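Local coordinates for thymidine kinase (Equid herpesvirus 4, PDB 1P73), which phosphorylates thymidine to dTMP at the expense of ATP, probably feeding the nucleotide salvage pathway that supplies viral DNA replication, at residues Tyr11-Tyr16 against His122-Thr127; Thr37-Glu42 against Thr116-Arg121. All coordinates share one frame; numbering follows the deposited sequence.

Contact 1 (Tyr11-Tyr16 against His122-Thr127); sequences YLDGVY and HPVAST. With 4TA (p1-(5'-adenosyl)p4-(5'-(2'-deoxy-thymidyl))tetraphosphate), chain N.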
loop_
_atom_site.group_PDB
_atom_site.type_symbol
_atom_site.label_atom_id
_atom_site.label_comp_id
_atom_site.label_asym_id
_atom_site.label_seq_id
_atom_site.Cartn_x
_atom_site.Cartn_y
_atom_site.Cartn_z
ATOM N N TYR B 11 8.108 16.937 -4.421
ATOM C CA TYR B 11 8.774 15.660 -4.641
ATOM C C TYR B 11 9.625 15.741 -5.908
ATOM O O TYR B 11 9.097 15.990 -6.999
ATOM C CB TYR B 11 7.752 14.536 -4.748
ATOM C CG TYR B 11 6.788 14.486 -3.595
ATOM C CD1 TYR B 11 5.625 15.260 -3.599
ATOM C CD2 TYR B 11 7.032 13.658 -2.487
ATOM C CE1 TYR B 11 4.736 15.212 -2.536
ATOM C CE2 TYR B 11 6.150 13.611 -1.421
ATOM C CZ TYR B 11 5.009 14.389 -1.453
ATOM O OH TYR B 11 4.127 14.358 -0.402
ATOM N N LEU B 12 10.937 15.555 -5.755
ATOM C CA LEU B 12 11.849 15.491 -6.896
ATOM C C LEU B 12 11.952 14.053 -7.329
ATOM O O LEU B 12 12.257 13.201 -6.514
ATOM C CB LEU B 12 13.238 15.997 -6.520
ATOM C CG LEU B 12 13.432 17.472 -6.139
ATOM C CD1 LEU B 12 14.865 17.667 -5.675
ATOM C CD2 LEU B 12 13.124 18.423 -7.285
ATOM N N ASP B 13 11.681 13.767 -8.601
ATOM C CA ASP B 13 11.714 12.388 -9.088
ATOM C C ASP B 13 12.337 12.298 -10.472
ATOM O O ASP B 13 12.611 13.329 -11.101
ATOM C CB ASP B 13 10.307 11.780 -9.105
ATOM C CG ASP B 13 10.284 10.318 -8.619
ATOM O OD1 ASP B 13 11.178 9.526 -9.013
ATOM O OD2 ASP B 13 9.402 9.874 -7.843
ATOM N N GLY B 14 12.553 11.061 -10.935
ATOM C CA GLY B 14 13.150 10.803 -12.235
ATOM C C GLY B 14 13.975 9.536 -12.294
ATOM O O GLY B 14 13.956 8.733 -11.364
ATOM N N VAL B 15 14.680 9.344 -13.405
ATOM C CA VAL B 15 15.624 8.234 -13.546
ATOM C C VAL B 15 16.870 8.508 -12.717
ATOM O O VAL B 15 17.331 9.643 -12.640
ATOM C CB VAL B 15 16.083 8.056 -14.995
ATOM C CG1 VAL B 15 16.859 6.783 -15.150
ATOM C CG2 VAL B 15 14.903 8.056 -15.920
ATOM N N TYR B 16 17.430 7.464 -12.116
ATOM C CA TYR B 16 18.647 7.617 -11.341
ATOM C C TYR B 16 19.839 8.065 -12.191
ATOM O O TYR B 16 19.895 7.805 -13.405
ATOM C CB TYR B 16 18.959 6.328 -10.589
ATOM C CG TYR B 16 19.242 5.128 -11.451
ATOM C CD1 TYR B 16 20.540 4.855 -11.900
ATOM C CD2 TYR B 16 18.220 4.237 -11.793
ATOM C CE1 TYR B 16 20.808 3.742 -12.685
ATOM C CE2 TYR B 16 18.479 3.115 -12.575
ATOM C CZ TYR B 16 19.774 2.874 -13.016
ATOM O OH TYR B 16 20.039 1.761 -13.791
ATOM N N HIS B 122 8.873 10.619 -4.806
ATOM C CA HIS B 122 7.496 10.404 -4.379
ATOM C C HIS B 122 7.232 8.882 -4.406
ATOM O O HIS B 122 7.848 8.166 -5.206
ATOM C CB HIS B 122 6.600 11.129 -5.381
ATOM C CG HIS B 122 5.142 11.060 -5.068
ATOM N ND1 HIS B 122 4.353 9.996 -5.445
ATOM C CD2 HIS B 122 4.325 11.930 -4.425
ATOM C CE1 HIS B 122 3.110 10.210 -5.044
ATOM N NE2 HIS B 122 3.067 11.377 -4.424
ATOM N N PRO B 123 6.359 8.370 -3.532
ATOM C CA PRO B 123 5.934 6.960 -3.589
ATOM C C PRO B 123 5.546 6.422 -4.982
ATOM O O PRO B 123 5.517 5.196 -5.153
ATOM C CB PRO B 123 4.721 6.929 -2.649
ATOM C CG PRO B 123 5.052 7.935 -1.621
ATOM C CD PRO B 123 5.751 9.060 -2.379
ATOM N N VAL B 124 5.269 7.302 -5.943
ATOM C CA VAL B 124 5.011 6.865 -7.309
ATOM C C VAL B 124 6.225 6.113 -7.896
ATOM O O VAL B 124 6.056 5.143 -8.661
ATOM C CB VAL B 124 4.513 8.047 -8.246
ATOM C CG1 VAL B 124 5.668 8.940 -8.721
ATOM C CG2 VAL B 124 3.721 7.515 -9.430
ATOM N N ALA B 125 7.436 6.530 -7.517
ATOM C CA ALA B 125 8.646 5.936 -8.079
ATOM C C ALA B 125 8.733 4.443 -7.828
ATOM O O ALA B 125 9.063 3.685 -8.729
ATOM C CB ALA B 125 9.888 6.623 -7.565
ATOM N N SER B 126 8.434 4.010 -6.611
ATOM C CA SER B 126 8.630 2.595 -6.281
ATOM C C SER B 126 7.367 1.743 -6.400
ATOM O O SER B 126 7.449 0.527 -6.461
ATOM C CB SER B 126 9.281 2.431 -4.906
ATOM O OG SER B 126 8.410 2.878 -3.901
ATOM N N THR B 127 6.202 2.378 -6.458
ATOM C CA THR B 127 4.967 1.623 -6.627
ATOM C C THR B 127 4.500 1.586 -8.072
ATOM O O THR B 127 3.792 0.655 -8.463
ATOM C CB THR B 127 3.838 2.147 -5.695
ATOM O OG1 THR B 127 3.498 3.494 -6.053
ATOM C CG2 THR B 127 4.321 2.232 -4.228
HETATM C C5M 4TA N . 13.031 3.887 -6.060
HETATM C C5 4TA N . 13.682 2.670 -6.646
HETATM C C6 4TA N . 15.060 2.631 -6.832
HETATM N N1 4TA N . 15.638 1.534 -7.365
HETATM C C1B 4TA N . 17.096 1.477 -7.550
HETATM C C2B 4TA N . 17.610 2.212 -8.781
HETATM C C3B 4TA N . 19.017 2.649 -8.385
HETATM O O3B 4TA N . 20.023 1.823 -8.968
HETATM C C4B 4TA N . 19.076 2.527 -6.865
HETATM C C5B 4TA N . 19.382 3.861 -6.192
HETATM O "O5'" 4TA N . 18.569 4.907 -6.736
HETATM P PD 4TA N . 19.004 6.455 -6.556
HETATM O O2D 4TA N . 17.942 7.358 -7.170
HETATM O O1D 4TA N . 19.410 6.591 -5.107
HETATM O OCD 4TA N . 20.362 6.540 -7.436
HETATM P PC 4TA N . 21.275 7.869 -7.572
HETATM O O1C 4TA N . 21.592 8.398 -6.188
HETATM O O2C 4TA N . 22.418 7.469 -8.480
HETATM O OBC 4TA N . 20.322 8.927 -8.370
HETATM P PB 4TA N . 20.337 10.538 -8.230
HETATM O O2B 4TA N . 20.100 10.881 -6.793
HETATM O O1B 4TA N . 19.517 11.142 -9.341
HETATM O OAB 4TA N . 21.820 10.948 -8.613
HETATM P PA 4TA N . 22.778 11.928 -7.762
HETATM O O1A 4TA N . 22.061 13.134 -7.199
HETATM O O2A 4TA N . 23.625 11.045 -6.858
HETATM O OA 4TA N . 23.672 12.421 -9.013
HETATM C "C5'" 4TA N . 24.075 11.470 -10.014
HETATM C "C4'" 4TA N . 25.589 11.467 -10.256
HETATM O "O1'" 4TA N . 25.960 12.559 -11.109
HETATM C "C1'" 4TA N . 26.643 13.584 -10.378
HETATM C "C2'" 4TA N . 26.748 13.102 -8.929
HETATM O "O2'" 4TA N . 28.018 13.372 -8.351
HETATM C "C3'" 4TA N . 26.406 11.616 -8.982
HETATM O "O3'" 4TA N . 27.564 10.801 -9.108
HETATM N N9A 4TA N . 25.838 14.832 -10.441
HETATM C C8A 4TA N . 24.715 15.259 -9.803
HETATM N N7A 4TA N . 24.355 16.522 -10.228
HETATM C C5A 4TA N . 25.328 16.835 -11.167
HETATM C C4A 4TA N . 26.197 15.806 -11.273
HETATM N N3A 4TA N . 27.261 15.839 -12.125
HETATM C C2A 4TA N . 27.457 16.936 -12.886
HETATM N N1A 4TA N . 26.606 17.984 -12.803
HETATM C C6A 4TA N . 25.537 17.959 -11.952
HETATM N N6A 4TA N . 24.671 19.002 -11.857
HETATM O "O4'" 4TA N . 17.806 2.021 -6.431
HETATM C C2 4TA N . 14.847 0.397 -7.727
HETATM O O2 4TA N . 15.390 -0.630 -8.217
HETATM N N3 4TA N . 13.493 0.399 -7.559
HETATM C C4 4TA N . 12.875 1.482 -7.036
HETATM O O4 4TA N . 11.639 1.470 -6.881
#
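The strand that enters the P-loop, carrying Tyr11 and Asp13, meets His122 and Ala125 where helix 124-137 begins. His122 drives its ring edge into the tyrosine face, with CD2 over the centre of the Tyr11 ring, as a T-shaped stack with centroids 4.6 Å apart and planes at 82°. With CG anti to the backbone N (chi1 -178°), the imidazole reaches the tyrosine and can also turn ND1 back on its own chain, where it accepts from Val124 N over 2.9 Å and caps the turn leading into the helix. Its NE2 is hydrogen-bonded to Glu155, consistent with a proton on that nitrogen; histidine suits a place needing an acceptor, a donor and an aromatic edge at once.

Two residues after Tyr11, Asp13 supplies the polar tie between the segments. Its OD2 takes the His122 N-H over 3.2 Å, met from above the carboxylate plane rather than within it, while the small methyl of Ala125 lets the helix start lie against the same carboxylate. The other oxygen, OD1, accepts from Gly14 N over 2.8 Å through its anti lone pair, and it also has Arg121 and Tyr197 as partners. Gly14 has backbone angles at which a side chain would jam against the carbonyl of Asp13. Beyond it one face of the Tyr16 ring is covered by the deoxyribose of the bound thymidine-tetraphosphate-adenosine, a bisubstrate analogue, and Ser126 brings CB near thymine O4. A buried strand end turning into a glycine-rich nucleotide-binding loop is typical of the P-loop kinase fold.

Contact 2 (Thr37-Glu42 against Thr116-Arg121); sequences TLYFPE and TLVFDR. With 4TA (p1-(5'-adenosyl)p4-(5'-(2'-deoxy-thymidyl))tetraphosphate), chain N.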
loop_
_atom_site.group_PDB
_atom_site.type_symbol
_atom_site.label_atom_id
_atom_site.label_comp_id
_atom_site.label_asym_id
_atom_site.label_seq_id
_atom_site.Cartn_x
_atom_site.Cartn_y
_atom_site.Cartn_z
ATOM N N THR B 37 14.237 25.694 3.741
ATOM C CA THR B 37 13.945 24.424 3.087
ATOM C C THR B 37 14.373 23.191 3.908
ATOM O O THR B 37 15.384 23.207 4.592
ATOM C CB THR B 37 14.632 24.414 1.693
ATOM O OG1 THR B 37 14.181 25.542 0.942
ATOM C CG2 THR B 37 14.163 23.232 0.841
ATOM N N LEU B 38 13.602 22.122 3.817
ATOM C CA LEU B 38 13.930 20.886 4.491
ATOM C C LEU B 38 14.051 19.745 3.483
ATOM O O LEU B 38 13.159 19.528 2.660
ATOM C CB LEU B 38 12.868 20.573 5.529
ATOM C CG LEU B 38 12.743 21.609 6.647
ATOM C CD1 LEU B 38 11.452 21.408 7.415
ATOM C CD2 LEU B 38 13.955 21.591 7.595
ATOM N N TYR B 39 15.152 19.010 3.561
ATOM C CA TYR B 39 15.412 17.924 2.636
ATOM C C TYR B 39 15.207 16.555 3.259
ATOM O O TYR B 39 15.726 16.254 4.341
ATOM C CB TYR B 39 16.831 18.034 2.104
ATOM C CG TYR B 39 17.200 16.988 1.093
ATOM C CD1 TYR B 39 16.589 16.962 -0.157
ATOM C CD2 TYR B 39 18.184 16.025 1.374
ATOM C CE1 TYR B 39 16.934 16.005 -1.103
ATOM C CE2 TYR B 39 18.541 15.056 0.423
ATOM C CZ TYR B 39 17.902 15.058 -0.813
ATOM O OH TYR B 39 18.210 14.110 -1.772
ATOM N N PHE B 40 14.451 15.717 2.563
ATOM C CA PHE B 40 14.274 14.339 2.990
ATOM C C PHE B 40 14.958 13.455 1.960
ATOM O O PHE B 40 14.485 13.341 0.841
ATOM C CB PHE B 40 12.790 13.961 3.109
ATOM C CG PHE B 40 12.018 14.736 4.160
ATOM C CD1 PHE B 40 11.527 16.012 3.889
ATOM C CD2 PHE B 40 11.732 14.160 5.393
ATOM C CE1 PHE B 40 10.792 16.714 4.836
ATOM C CE2 PHE B 40 10.987 14.855 6.357
ATOM C CZ PHE B 40 10.516 16.138 6.074
ATOM N N PRO B 41 16.093 12.865 2.318
ATOM C CA PRO B 41 16.865 12.047 1.375
ATOM C C PRO B 41 16.258 10.682 1.131
ATOM O O PRO B 41 15.284 10.317 1.778
ATOM C CB PRO B 41 18.214 11.894 2.076
ATOM C CG PRO B 41 17.891 11.999 3.522
ATOM C CD PRO B 41 16.747 12.958 3.635
ATOM N N GLU B 42 16.848 9.951 0.190
ATOM C CA GLU B 42 16.498 8.562 -0.066
ATOM C C GLU B 42 16.730 7.699 1.168
ATOM O O GLU B 42 17.771 7.807 1.824
ATOM C CB GLU B 42 17.283 8.017 -1.256
ATOM C CG GLU B 42 16.377 7.765 -2.466
ATOM C CD GLU B 42 17.035 8.109 -3.795
ATOM O OE1 GLU B 42 18.285 8.149 -3.852
ATOM O OE2 GLU B 42 16.300 8.342 -4.784
ATOM N N THR B 116 9.697 25.538 2.628
ATOM C CA THR B 116 9.668 24.558 1.553
ATOM C C THR B 116 10.184 23.205 2.042
ATOM O O THR B 116 11.197 23.134 2.742
ATOM C CB THR B 116 10.534 25.029 0.351
ATOM O OG1 THR B 116 9.866 26.080 -0.359
ATOM C CG2 THR B 116 10.648 23.926 -0.716
ATOM N N LEU B 117 9.481 22.142 1.653
ATOM C CA LEU B 117 9.922 20.787 1.879
ATOM C C LEU B 117 10.327 20.196 0.526
ATOM O O LEU B 117 9.642 20.413 -0.476
ATOM C CB LEU B 117 8.795 19.959 2.485
ATOM C CG LEU B 117 7.908 20.483 3.614
ATOM C CD1 LEU B 117 6.826 19.440 3.919
ATOM C CD2 LEU B 117 8.685 20.823 4.887
ATOM N N VAL B 118 11.437 19.461 0.494
ATOM C CA VAL B 118 11.900 18.821 -0.721
ATOM C C VAL B 118 12.105 17.361 -0.413
ATOM O O VAL B 118 12.856 17.015 0.481
ATOM C CB VAL B 118 13.219 19.447 -1.248
ATOM C CG1 VAL B 118 13.752 18.657 -2.456
ATOM C CG2 VAL B 118 13.027 20.932 -1.606
ATOM N N PHE B 119 11.408 16.493 -1.126
ATOM C CA PHE B 119 11.524 15.053 -0.881
ATOM C C PHE B 119 12.223 14.423 -2.066
ATOM O O PHE B 119 11.851 14.669 -3.227
ATOM C CB PHE B 119 10.151 14.393 -0.743
ATOM C CG PHE B 119 9.396 14.772 0.496
ATOM C CD1 PHE B 119 8.614 15.927 0.527
ATOM C CD2 PHE B 119 9.419 13.949 1.619
ATOM C CE1 PHE B 119 7.886 16.259 1.682
ATOM C CE2 PHE B 119 8.699 14.281 2.767
ATOM C CZ PHE B 119 7.929 15.428 2.792
ATOM N N ASP B 120 13.239 13.621 -1.782
ATOM C CA ASP B 120 13.849 12.808 -2.813
ATOM C C ASP B 120 12.938 11.618 -3.123
ATOM O O ASP B 120 12.911 10.630 -2.385
ATOM C CB ASP B 120 15.232 12.341 -2.386
ATOM C CG ASP B 120 16.040 11.825 -3.545
ATOM O OD1 ASP B 120 15.446 11.220 -4.466
ATOM O OD2 ASP B 120 17.275 11.982 -3.635
ATOM N N ARG B 121 12.182 11.743 -4.207
ATOM C CA ARG B 121 11.264 10.724 -4.697
ATOM C C ARG B 121 9.927 10.742 -3.994
ATOM O O ARG B 121 9.859 10.869 -2.778
ATOM C CB ARG B 121 11.862 9.314 -4.645
ATOM C CG ARG B 121 13.037 9.101 -5.587
ATOM C CD ARG B 121 13.273 7.663 -5.926
ATOM N NE ARG B 121 14.385 7.571 -6.860
ATOM C CZ ARG B 121 14.277 7.685 -8.176
ATOM N NH1 ARG B 121 13.098 7.873 -8.757
ATOM N NH2 ARG B 121 15.371 7.604 -8.921
HETATM C C5M 4TA N . 13.031 3.887 -6.060
HETATM C C5 4TA N . 13.682 2.670 -6.646
HETATM C C6 4TA N . 15.060 2.631 -6.832
HETATM N N1 4TA N . 15.638 1.534 -7.365
HETATM C C1B 4TA N . 17.096 1.477 -7.550
HETATM C C2B 4TA N . 17.610 2.212 -8.781
HETATM C C3B 4TA N . 19.017 2.649 -8.385
HETATM O O3B 4TA N . 20.023 1.823 -8.968
HETATM C C4B 4TA N . 19.076 2.527 -6.865
HETATM C C5B 4TA N . 19.382 3.861 -6.192
HETATM O "O5'" 4TA N . 18.569 4.907 -6.736
HETATM P PD 4TA N . 19.004 6.455 -6.556
HETATM O O2D 4TA N . 17.942 7.358 -7.170
HETATM O O1D 4TA N . 19.410 6.591 -5.107
HETATM O OCD 4TA N . 20.362 6.540 -7.436
HETATM P PC 4TA N . 21.275 7.869 -7.572
HETATM O O1C 4TA N . 21.592 8.398 -6.188
HETATM O O2C 4TA N . 22.418 7.469 -8.480
HETATM O OBC 4TA N . 20.322 8.927 -8.370
HETATM P PB 4TA N . 20.337 10.538 -8.230
HETATM O O2B 4TA N . 20.100 10.881 -6.793
HETATM O O1B 4TA N . 19.517 11.142 -9.341
HETATM O OAB 4TA N . 21.820 10.948 -8.613
HETATM P PA 4TA N . 22.778 11.928 -7.762
HETATM O O1A 4TA N . 22.061 13.134 -7.199
HETATM O O2A 4TA N . 23.625 11.045 -6.858
HETATM O OA 4TA N . 23.672 12.421 -9.013
HETATM C "C5'" 4TA N . 24.075 11.470 -10.014
HETATM C "C4'" 4TA N . 25.589 11.467 -10.256
HETATM O "O1'" 4TA N . 25.960 12.559 -11.109
HETATM C "C1'" 4TA N . 26.643 13.584 -10.378
HETATM C "C2'" 4TA N . 26.748 13.102 -8.929
HETATM O "O2'" 4TA N . 28.018 13.372 -8.351
HETATM C "C3'" 4TA N . 26.406 11.616 -8.982
HETATM O "O3'" 4TA N . 27.564 10.801 -9.108
HETATM N N9A 4TA N . 25.838 14.832 -10.441
HETATM C C8A 4TA N . 24.715 15.259 -9.803
HETATM N N7A 4TA N . 24.355 16.522 -10.228
HETATM C C5A 4TA N . 25.328 16.835 -11.167
HETATM C C4A 4TA N . 26.197 15.806 -11.273
HETATM N N3A 4TA N . 27.261 15.839 -12.125
HETATM C C2A 4TA N . 27.457 16.936 -12.886
HETATM N N1A 4TA N . 26.606 17.984 -12.803
HETATM C C6A 4TA N . 25.537 17.959 -11.952
HETATM N N6A 4TA N . 24.671 19.002 -11.857
HETATM O "O4'" 4TA N . 17.806 2.021 -6.431
HETATM C C2 4TA N . 14.847 0.397 -7.727
HETATM O O2 4TA N . 15.390 -0.630 -8.217
HETATM N N3 4TA N . 13.493 0.399 -7.559
HETATM C C4 4TA N . 12.875 1.482 -7.036
HETATM O O4 4TA N . 11.639 1.470 -6.881
#
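Strands 37-40 and 116-120 pair in parallel in the central sheet, with Phe40 beside Phe119 and Thr37 beside Thr116, their axes 17° from alignment. The backbone bonds alternate: Thr116 O accepts from Leu38 N, Leu38 O from Val118 N, Val118 O from Phe40 N and Phe40 O from Asp120 N, the last over 2.9 Å.

On one face the two phenylalanines form an offset stack, centroids 4.3 Å apart and planes at 8°. CE2 of Phe119 lies over the rim of the Phe40 ring. Both carry CG anti to the carbonyl carbon (chi1 -64° for Phe40), which sends the rings the same way from the backbone, and their similar chi2 values keep the planes nearly parallel. Two residues earlier on the same face, Leu38 and Leu117 run side by side, CD1 of the first touching CD2 of the second at 3.8 Å. Leu94 of helix 73-99 touches both phenylalanine side chains.

The other face is knobbier. Thr37 CG2 is the bump, seated in the notch between the CG2 methyls of Thr116 and Val118, 3.5 Å from the latter. Val118 offers its other branch, CG1, to Tyr39 CD1 at 4.0 Å, and the long tyrosine ring runs forward alongside Asp120 until its OH makes a weak hydrogen bond to Asp120 OD2, which also has Ser21 OG as a partner.

Past the strand ends, Glu42 bends at chi2 to bring OE2 to Arg121 NE, a 2.9 Å salt bridge. Arg121 NH2 donates in the guanidinium plane to O2D of the bound bisubstrate at 3.1 Å, and NH1 is held by a salt bridge to Asp13. Glu42 OE2 also lies close to Asp120 OD1, two acceptors that Lys20 bridges by salt links to both. Arg121 and Lys20 probably offset these acids and fix Glu42, the predicted proton acceptor, while Arg121 also holds the phosphate.

Contacts 1 and 2 lie with centres about 12 Å apart and meet where strand 5-13 flanks strand 115-120, which itself pairs with strand 37-40. Arg121 is the main joint: its NH1 forms a salt bridge with Asp13 OD1, and its backbone N probably bonds to Leu12 O at 2.7 Å. On the two sheet faces, Leu12 CD1 packs against Val118 CG1 at 3.5 Å and Tyr11 CD2 against Phe119 CB at 3.6 Å. Of the consecutive Asp120, Arg121 and His122, the first belongs to contact 2, the last to contact 1, and Arg121 joins them. Contact 1 borders the thymidine and the start of the phosphate chain, contact 2 the phosphate next to the thymidine, through Arg121.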